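Local coordinates for chinitase A (Streptomyces coelicolor, PDB 3EBV), which probably hydrolyses chitin as an endochitinase, this piece being the glycosyl hydrolase family 18 catalytic domain of a longer, multidomain protein, at residues V47-D52 with D62-D67; V116-E121 with G160-T165; A243-T248 with G288-A293. All coordinates share one frame; numbering follows the deposited sequence.

Interaction 1. Residues V47-D52 with D62-D67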
loop_
_atom_site.group_PDB
_atom_site.type_symbol
_atom_site.label_atom_id
_atom_site.label_comp_id
_atom_site.label_asym_id
_atom_site.label_seq_id
_atom_site.Cartn_x
_atom_site.Cartn_y
_atom_site.Cartn_z
ATOM N N VAL A 47 8.233 -9.610 -13.823
ATOM C CA VAL A 47 8.754 -9.711 -12.468
ATOM C C VAL A 47 8.932 -11.154 -12.066
ATOM O O VAL A 47 8.404 -12.081 -12.706
ATOM C CB VAL A 47 7.817 -9.017 -11.432
ATOM C CG1 VAL A 47 7.650 -7.533 -11.808
ATOM C CG2 VAL A 47 6.492 -9.787 -11.243
ATOM N N THR A 48 9.658 -11.344 -10.971
ATOM C CA THR A 48 9.736 -12.647 -10.346
ATOM C C THR A 48 9.824 -12.426 -8.834
ATOM O O THR A 48 10.074 -11.298 -8.365
ATOM C CB THR A 48 10.973 -13.462 -10.895
ATOM O OG1 THR A 48 10.868 -14.825 -10.474
ATOM C CG2 THR A 48 12.266 -12.860 -10.420
ATOM N N PHE A 49 9.567 -13.481 -8.083
ATOM C CA PHE A 49 9.734 -13.406 -6.651
ATOM C C PHE A 49 10.692 -14.502 -6.193
ATOM O O PHE A 49 10.532 -15.669 -6.582
ATOM C CB PHE A 49 8.395 -13.587 -5.950
ATOM C CG PHE A 49 8.509 -13.580 -4.442
ATOM C CD1 PHE A 49 8.861 -12.408 -3.764
ATOM C CD2 PHE A 49 8.297 -14.743 -3.708
ATOM C CE1 PHE A 49 8.985 -12.410 -2.389
ATOM C CE2 PHE A 49 8.423 -14.738 -2.323
ATOM C CZ PHE A 49 8.750 -13.576 -1.668
ATOM N N ASN A 50 11.653 -14.109 -5.368
ATOM C CA ASN A 50 12.633 -15.043 -4.824
ATOM C C ASN A 50 12.688 -14.833 -3.314
ATOM O O ASN A 50 13.224 -13.796 -2.871
ATOM C CB ASN A 50 14.002 -14.752 -5.450
ATOM C CG ASN A 50 14.039 -15.047 -6.959
ATOM O OD1 ASN A 50 13.707 -16.154 -7.388
ATOM N ND2 ASN A 50 14.438 -14.061 -7.754
ATOM N N LEU A 51 12.127 -15.773 -2.561
ATOM C CA LEU A 51 12.161 -15.662 -1.099
ATOM C C LEU A 51 13.605 -15.537 -0.641
ATOM O O LEU A 51 14.452 -16.342 -1.048
ATOM C CB LEU A 51 11.479 -16.850 -0.428
ATOM C CG LEU A 51 11.396 -16.853 1.105
ATOM C CD1 LEU A 51 10.500 -15.675 1.630
ATOM C CD2 LEU A 51 10.883 -18.159 1.617
ATOM N N ASP A 52 13.893 -14.537 0.193
ATOM C CA ASP A 52 15.246 -14.307 0.720
ATOM C C ASP A 52 15.527 -15.239 1.909
ATOM O O ASP A 52 15.771 -14.797 3.034
ATOM C CB ASP A 52 15.402 -12.824 1.108
ATOM C CG ASP A 52 16.817 -12.457 1.542
ATOM O OD1 ASP A 52 17.775 -13.194 1.188
ATOM O OD2 ASP A 52 16.966 -11.423 2.232
ATOM N N ASP A 62 8.622 -23.604 1.391
ATOM C CA ASP A 62 7.491 -24.368 1.896
ATOM C C ASP A 62 6.825 -23.736 3.128
ATOM O O ASP A 62 5.600 -23.708 3.231
ATOM C CB ASP A 62 7.904 -25.822 2.176
ATOM C CG ASP A 62 7.965 -26.680 0.905
ATOM O OD1 ASP A 62 7.620 -26.210 -0.213
ATOM O OD2 ASP A 62 8.362 -27.856 1.041
ATOM N N GLN A 63 7.642 -23.253 4.066
ATOM C CA GLN A 63 7.111 -22.631 5.275
ATOM C C GLN A 63 6.421 -21.289 4.943
ATOM O O GLN A 63 5.359 -21.004 5.485
ATOM C CB GLN A 63 8.189 -22.437 6.336
ATOM C CG GLN A 63 7.631 -22.007 7.668
ATOM C CD GLN A 63 6.651 -23.026 8.261
ATOM O OE1 GLN A 63 5.443 -22.766 8.395
ATOM N NE2 GLN A 63 7.180 -24.198 8.627
ATOM N N PHE A 64 7.035 -20.528 4.050
ATOM C CA PHE A 64 6.428 -19.250 3.561
ATOM C C PHE A 64 5.046 -19.524 2.941
ATOM O O PHE A 64 4.020 -18.908 3.331
ATOM C CB PHE A 64 7.377 -18.607 2.558
ATOM C CG PHE A 64 6.809 -17.391 1.874
ATOM C CD1 PHE A 64 6.762 -16.170 2.561
ATOM C CD2 PHE A 64 6.325 -17.463 0.580
ATOM C CE1 PHE A 64 6.247 -15.019 1.942
ATOM C CE2 PHE A 64 5.795 -16.339 -0.049
ATOM C CZ PHE A 64 5.773 -15.099 0.641
ATOM N N LYS A 65 4.990 -20.494 2.028
ATOM C CA LYS A 65 3.710 -20.856 1.427
ATOM C C LYS A 65 2.672 -21.282 2.455
ATOM O O LYS A 65 1.493 -20.933 2.339
ATOM C CB LYS A 65 3.874 -21.937 0.342
ATOM C CG LYS A 65 4.596 -21.484 -0.885
ATOM C CD LYS A 65 4.596 -22.610 -1.916
ATOM C CE LYS A 65 5.386 -22.242 -3.149
ATOM N NZ LYS A 65 5.513 -23.425 -4.090
ATOM N N ALA A 66 3.109 -22.060 3.459
ATOM C CA ALA A 66 2.220 -22.510 4.515
ATOM C C ALA A 66 1.698 -21.356 5.381
ATOM O O ALA A 66 0.527 -21.318 5.763
ATOM C CB ALA A 66 2.936 -23.574 5.403
ATOM N N ASP A 67 2.612 -20.424 5.678
ATOM C CA ASP A 67 2.297 -19.236 6.458
ATOM C C ASP A 67 1.279 -18.355 5.702
ATOM O O ASP A 67 0.332 -17.857 6.313
ATOM C CB ASP A 67 3.564 -18.429 6.697
ATOM C CG ASP A 67 4.503 -19.063 7.747
ATOM O OD1 ASP A 67 4.122 -20.090 8.366
ATOM O OD2 ASP A 67 5.602 -18.505 7.937
#
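Phe49 and Leu51 of the connection after strand 47-48 share one partner, Phe64, which reaches across from helix 62-67; no hydrogen bond joins the two segments, and the contact is wholly apolar. The aromatic part is an oblique ring pair. Phe49 and Phe64 extend from opposite directions, their centroids lie 5.6 Å apart and their planes make 31°, a geometry that is neither a true stack nor edge-to-face. The closest approach is at the outer carbons, Phe49 CE2 lying 3.8 Å from Phe64 CE2 and 4.0 Å from Phe64 CZ. Each ring is carried out from its backbone by an extended first torsion; in Phe64, CG is anti to the backbone N (chi1 173°), which sends the ring out from the helix toward the 47-52 segment.

The CH-pi part belongs to Leu51. Its CD1 sits over one face of the Phe64 ring, 4.3 Å from the centroid and 26° off the normal. Its other methyl makes the aliphatic contact, CD2 standing 3.7 Å from Phe64 CB. Leu51 therefore straddles the root and face of the phenylalanine, while Phe49 abuts the far end, so Phe64 is held along its length.

Segment 47-52 lies in the link between strand 32-40 and helix 61-73, and the contact folds it back onto the helix that follows. Strand 47-48 pairs antiparallel with strand 32-40, Phe49 reaches Val35 and Ile80 of the barrel strands, and Tyr111 of helix 94-111 meets Phe49 edge-to-face and also touches Phe64.

Interaction 2. Residues V116-E121 with G160-T165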
loop_
_atom_site.group_PDB
_atom_site.type_symbol
_atom_site.label_atom_id
_atom_site.label_comp_id
_atom_site.label_asym_id
_atom_site.label_seq_id
_atom_site.Cartn_x
_atom_site.Cartn_y
_atom_site.Cartn_z
ATOM N N VAL A 116 -1.982 -7.988 -6.087
ATOM C CA VAL A 116 -0.766 -7.263 -6.367
ATOM C C VAL A 116 -0.894 -5.854 -5.769
ATOM O O VAL A 116 -2.012 -5.280 -5.698
ATOM C CB VAL A 116 -0.481 -7.162 -7.903
ATOM C CG1 VAL A 116 -1.607 -6.388 -8.656
ATOM C CG2 VAL A 116 0.896 -6.581 -8.175
ATOM N N ASP A 117 0.271 -5.313 -5.365
ATOM C CA ASP A 117 0.376 -3.893 -4.945
ATOM C C ASP A 117 1.314 -3.216 -5.905
ATOM O O ASP A 117 2.407 -3.720 -6.214
ATOM C CB ASP A 117 0.966 -3.811 -3.532
ATOM C CG ASP A 117 1.322 -2.367 -3.115
ATOM O OD1 ASP A 117 0.364 -1.523 -3.057
ATOM O OD2 ASP A 117 2.524 -2.071 -2.871
ATOM N N ILE A 118 0.885 -2.083 -6.458
ATOM C CA ILE A 118 1.716 -1.338 -7.384
ATOM C C ILE A 118 2.489 -0.271 -6.638
ATOM O O ILE A 118 1.905 0.726 -6.187
ATOM C CB ILE A 118 0.821 -0.681 -8.510
ATOM C CG1 ILE A 118 -0.119 -1.741 -9.159
ATOM C CG2 ILE A 118 1.688 0.116 -9.509
ATOM C CD1 ILE A 118 0.637 -2.916 -9.815
ATOM N N ASP A 119 3.796 -0.460 -6.556
ATOM C CA ASP A 119 4.673 0.452 -5.848
ATOM C C ASP A 119 5.906 0.788 -6.704
ATOM O O ASP A 119 7.028 0.890 -6.174
ATOM C CB ASP A 119 5.089 -0.146 -4.489
ATOM C CG ASP A 119 5.867 0.828 -3.629
ATOM O OD1 ASP A 119 5.796 2.066 -3.832
ATOM O OD2 ASP A 119 6.588 0.316 -2.737
ATOM N N LEU A 120 5.675 1.015 -7.997
ATOM C CA LEU A 120 6.753 1.513 -8.871
ATOM C C LEU A 120 7.092 2.951 -8.445
ATOM O O LEU A 120 6.209 3.834 -8.396
ATOM C CB LEU A 120 6.337 1.501 -10.341
ATOM C CG LEU A 120 5.873 0.163 -10.933
ATOM C CD1 LEU A 120 5.824 0.283 -12.499
ATOM C CD2 LEU A 120 6.738 -0.939 -10.502
ATOM N N GLU A 121 8.380 3.208 -8.219
ATOM C CA GLU A 121 8.833 4.567 -7.859
ATOM C C GLU A 121 9.733 5.190 -8.917
ATOM O O GLU A 121 10.353 6.253 -8.699
ATOM C CB GLU A 121 9.472 4.537 -6.473
ATOM C CG GLU A 121 8.457 4.001 -5.463
ATOM C CD GLU A 121 8.896 4.124 -4.030
ATOM O OE1 GLU A 121 9.994 4.671 -3.765
ATOM O OE2 GLU A 121 8.146 3.627 -3.176
ATOM N N GLY A 160 -2.161 13.061 -12.227
ATOM C CA GLY A 160 -0.961 12.283 -11.876
ATOM C C GLY A 160 -1.056 10.900 -12.513
ATOM O O GLY A 160 -2.155 10.375 -12.649
ATOM N N GLY A 161 0.082 10.297 -12.850
ATOM C CA GLY A 161 0.051 8.973 -13.513
ATOM C C GLY A 161 -0.632 7.913 -12.672
ATOM O O GLY A 161 -1.498 7.171 -13.172
ATOM N N TYR A 162 -0.270 7.805 -11.386
ATOM C CA TYR A 162 -1.005 6.911 -10.490
ATOM C C TYR A 162 -2.502 7.243 -10.406
ATOM O O TYR A 162 -3.348 6.360 -10.386
ATOM C CB TYR A 162 -0.406 6.924 -9.060
ATOM C CG TYR A 162 0.692 5.922 -8.818
ATOM C CD1 TYR A 162 2.016 6.225 -9.125
ATOM C CD2 TYR A 162 0.382 4.694 -8.247
ATOM C CE1 TYR A 162 3.065 5.271 -8.882
ATOM C CE2 TYR A 162 1.400 3.751 -7.961
ATOM C CZ TYR A 162 2.726 4.065 -8.301
ATOM O OH TYR A 162 3.666 3.077 -8.039
ATOM N N PHE A 163 -2.839 8.542 -10.324
ATOM C CA PHE A 163 -4.208 8.929 -10.116
ATOM C C PHE A 163 -5.032 8.540 -11.369
ATOM O O PHE A 163 -6.115 7.962 -11.231
ATOM C CB PHE A 163 -4.291 10.441 -9.792
ATOM C CG PHE A 163 -5.482 10.829 -8.945
ATOM C CD1 PHE A 163 -5.342 11.832 -7.951
ATOM C CD2 PHE A 163 -6.723 10.224 -9.098
ATOM C CE1 PHE A 163 -6.481 12.217 -7.159
ATOM C CE2 PHE A 163 -7.863 10.603 -8.307
ATOM C CZ PHE A 163 -7.703 11.622 -7.338
ATOM N N GLN A 164 -4.489 8.844 -12.551
ATOM C CA GLN A 164 -5.205 8.514 -13.803
ATOM C C GLN A 164 -5.420 7.003 -13.894
ATOM O O GLN A 164 -6.494 6.550 -14.250
ATOM C CB GLN A 164 -4.409 8.971 -15.006
ATOM C CG GLN A 164 -5.181 8.808 -16.322
ATOM C CD GLN A 164 -6.481 9.550 -16.338
ATOM O OE1 GLN A 164 -7.589 8.938 -16.237
ATOM N NE2 GLN A 164 -6.382 10.889 -16.438
ATOM N N THR A 165 -4.378 6.242 -13.525
ATOM C CA THR A 165 -4.468 4.775 -13.566
ATOM C C THR A 165 -5.530 4.292 -12.612
ATOM O O THR A 165 -6.405 3.478 -12.946
ATOM C CB THR A 165 -3.115 4.112 -13.281
ATOM O OG1 THR A 165 -2.139 4.618 -14.196
ATOM C CG2 THR A 165 -3.199 2.553 -13.418
#
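The ring of Tyr162 is turned about square to the plane through its CA, CB and CG (chi2 86°), which presents its edge to strand 116-120; it reaches out from the first turn of helix 161-165 and brings the phenol oxygen to the backbone of Leu120. Ile118 is placed to meet it because CG2 is anti to the backbone N; that methyl lies 4.0 Å from Tyr162 CE2.

The directed interaction is a hydrogen bond from Tyr162 OH to Leu120 O, 2.7 Å long. It arrives at 118° to the C=O bond, with the donor somewhat tilted from the carbonyl plane. Leu120 O and Ile118 O both lie at the edge of the ring, near its plane, Ile118 O being 3.5 Å from Tyr162 CE2. A phenylalanine here would probably keep the methyl contact with Ile118 but leave Leu120 O without this buried donor. On the helix side, Gly160 holds the N-cap position, and Gly161 O accepts from Thr165 N and from Thr165 OG1 (2.8 Å), which approach from opposite faces of its plane.

Helix and strand run roughly antiparallel, their axes 11.6 Å apart, with Met148 of strand 145-148 touching both Ile118 and Tyr162. This is helix-on-strand packing of a (beta/alpha)8 barrel, and Asp117, Asp119 and Glu121 match the DxxDxDxE signature of family 18, whose glutamate is the general acid in characterised relatives.

Interaction 3. Residues A243-T248 with G288-A293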
loop_
_atom_site.group_PDB
_atom_site.type_symbol
_atom_site.label_atom_id
_atom_site.label_comp_id
_atom_site.label_asym_id
_atom_site.label_seq_id
_atom_site.Cartn_x
_atom_site.Cartn_y
_atom_site.Cartn_z
ATOM N N ALA A 243 -6.507 11.859 12.202
ATOM C CA ALA A 243 -6.830 12.080 10.800
ATOM C C ALA A 243 -7.997 11.176 10.353
ATOM O O ALA A 243 -8.859 11.579 9.571
ATOM C CB ALA A 243 -5.564 11.807 9.925
ATOM N N LEU A 244 -7.956 9.918 10.795
ATOM C CA LEU A 244 -9.058 8.991 10.488
ATOM C C LEU A 244 -10.386 9.540 11.031
ATOM O O LEU A 244 -11.375 9.501 10.309
ATOM C CB LEU A 244 -8.765 7.605 11.085
ATOM C CG LEU A 244 -7.593 6.856 10.412
ATOM C CD1 LEU A 244 -7.297 5.653 11.341
ATOM C CD2 LEU A 244 -7.962 6.406 9.007
ATOM N N ASP A 245 -10.352 10.017 12.277
ATOM C CA ASP A 245 -11.560 10.629 12.901
ATOM C C ASP A 245 -12.006 11.824 12.078
ATOM O O ASP A 245 -13.211 12.044 11.875
ATOM C CB ASP A 245 -11.254 11.073 14.317
ATOM C CG ASP A 245 -11.088 9.902 15.275
ATOM O OD1 ASP A 245 -11.389 8.748 14.871
ATOM O OD2 ASP A 245 -10.674 10.207 16.408
ATOM N N CYS A 246 -11.057 12.660 11.683
ATOM C CA CYS A 246 -11.435 13.890 10.993
ATOM C C CYS A 246 -12.165 13.581 9.691
ATOM O O CYS A 246 -13.259 14.137 9.376
ATOM C CB CYS A 246 -10.171 14.728 10.785
ATOM S SG CYS A 246 -10.421 16.257 9.814
ATOM N N LEU A 247 -11.608 12.653 8.919
ATOM C CA LEU A 247 -12.190 12.308 7.616
ATOM C C LEU A 247 -13.501 11.539 7.783
ATOM O O LEU A 247 -14.421 11.768 7.007
ATOM C CB LEU A 247 -11.197 11.438 6.818
ATOM C CG LEU A 247 -9.970 12.253 6.344
ATOM C CD1 LEU A 247 -8.807 11.276 5.913
ATOM C CD2 LEU A 247 -10.300 13.167 5.188
ATOM N N THR A 248 -13.571 10.622 8.760
ATOM C CA THR A 248 -14.759 9.728 8.843
ATOM C C THR A 248 -15.932 10.329 9.621
ATOM O O THR A 248 -17.079 9.980 9.334
ATOM C CB THR A 248 -14.407 8.356 9.480
ATOM O OG1 THR A 248 -13.920 8.521 10.809
ATOM C CG2 THR A 248 -13.363 7.600 8.598
ATOM N N GLY A 288 -4.341 -0.104 14.538
ATOM C CA GLY A 288 -5.208 -1.263 14.261
ATOM C C GLY A 288 -6.493 -1.249 15.083
ATOM O O GLY A 288 -7.583 -1.453 14.520
ATOM N N ALA A 289 -6.373 -0.999 16.391
ATOM C CA ALA A 289 -7.558 -0.942 17.250
ATOM C C ALA A 289 -8.480 0.167 16.725
ATOM O O ALA A 289 -9.702 -0.008 16.670
ATOM C CB ALA A 289 -7.176 -0.653 18.697
ATOM N N HIS A 290 -7.896 1.298 16.331
ATOM C CA HIS A 290 -8.735 2.441 15.930
ATOM C C HIS A 290 -9.460 2.168 14.621
ATOM O O HIS A 290 -10.675 2.454 14.473
ATOM C CB HIS A 290 -7.907 3.706 15.809
ATOM C CG HIS A 290 -8.724 4.945 15.972
ATOM N ND1 HIS A 290 -9.142 5.377 17.217
ATOM C CD2 HIS A 290 -9.216 5.833 15.072
ATOM C CE1 HIS A 290 -9.846 6.492 17.071
ATOM N NE2 HIS A 290 -9.912 6.785 15.783
ATOM N N VAL A 291 -8.739 1.602 13.650
ATOM C CA VAL A 291 -9.329 1.288 12.343
ATOM C C VAL A 291 -10.430 0.241 12.493
ATOM O O VAL A 291 -11.507 0.371 11.881
ATOM C CB VAL A 291 -8.244 0.834 11.320
ATOM C CG1 VAL A 291 -8.853 0.191 10.056
ATOM C CG2 VAL A 291 -7.342 2.026 10.941
ATOM N N HIS A 292 -10.179 -0.789 13.304
ATOM C CA HIS A 292 -11.129 -1.892 13.466
ATOM C C HIS A 292 -12.319 -1.504 14.337
ATOM O O HIS A 292 -13.275 -2.280 14.469
ATOM C CB HIS A 292 -10.409 -3.143 13.958
ATOM C CG HIS A 292 -9.401 -3.627 12.967
ATOM N ND1 HIS A 292 -8.141 -4.094 13.325
ATOM C CD2 HIS A 292 -9.455 -3.666 11.617
ATOM C CE1 HIS A 292 -7.478 -4.411 12.226
ATOM N NE2 HIS A 292 -8.247 -4.160 11.175
ATOM N N ALA A 293 -12.238 -0.321 14.937
ATOM C CA ALA A 293 -13.396 0.272 15.625
ATOM C C ALA A 293 -14.187 1.260 14.747
ATOM O O ALA A 293 -15.260 1.716 15.179
ATOM C CB ALA A 293 -12.960 0.938 16.898
#
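Two neighbouring outer helices of the (beta/alpha)8 barrel meet here: Leu244 and Asp245 of helix 237-249 face His290 and Val291 of helix 282-292. The short segments run nearly parallel, at 14°, with axes 11.2 Å apart, a spacing wide enough that side chains rather than backbones bridge it.

The polar bridge is a His-carboxylate hydrogen bond. His290 NE2 donates to Asp245 OD1 over 2.6 Å, nearly straight at 170°. The oxygen lies close to the plane of the imidazole, yet the donor approaches it on the syn side and well out of the carboxylate plane; the two flat groups are also twisted against each other. His290 CG is anti to its own backbone nitrogen (chi1 -156°), a torsion that carries the ring across the interhelical groove. The adjacent carboxylate would probably favour a positively charged imidazole. The other carboxylate oxygen, Asp245 OD2, is hydrogen-bonded to Asn252 ND2, which gives the acid a second anchor and is likely to limit its rotation.

Beside this bridge lies the apolar part. Leu244 CD1 packs 3.6 Å from Val291 CG2 and also approaches the ring edge, 4.2 Å from His290 CD2. Helix 237-249 is further tied by the disulfide of Cys246 to Cys253, and Leu244 turns inward onto Leu221 of strand 219-224. The pairing of helices that follow successive strands, 219-224 and 267-271, is lateral packing of neighbouring helices in the outer layer of a TIM barrel.

The three contacts lie in different parts of one (beta/alpha)8 barrel and nowhere touch. Interaction 2 is nearest the middle, its centre about 10 Å from that of the chain, and contains the strand carrying the family 18 signature, so it is the one that bears on the presumed active site. Interaction 1, about 19 Å out, reaches the same sheet; its nearest atoms are about 7 Å from interaction 2, though the centres are 24 Å apart. Interaction 3 lies across the chain's centre from both, with centres 32 Å from interaction 1 and 25 Å from interaction 2. In sequence the three follow one another without overlap, each closing before the next opens.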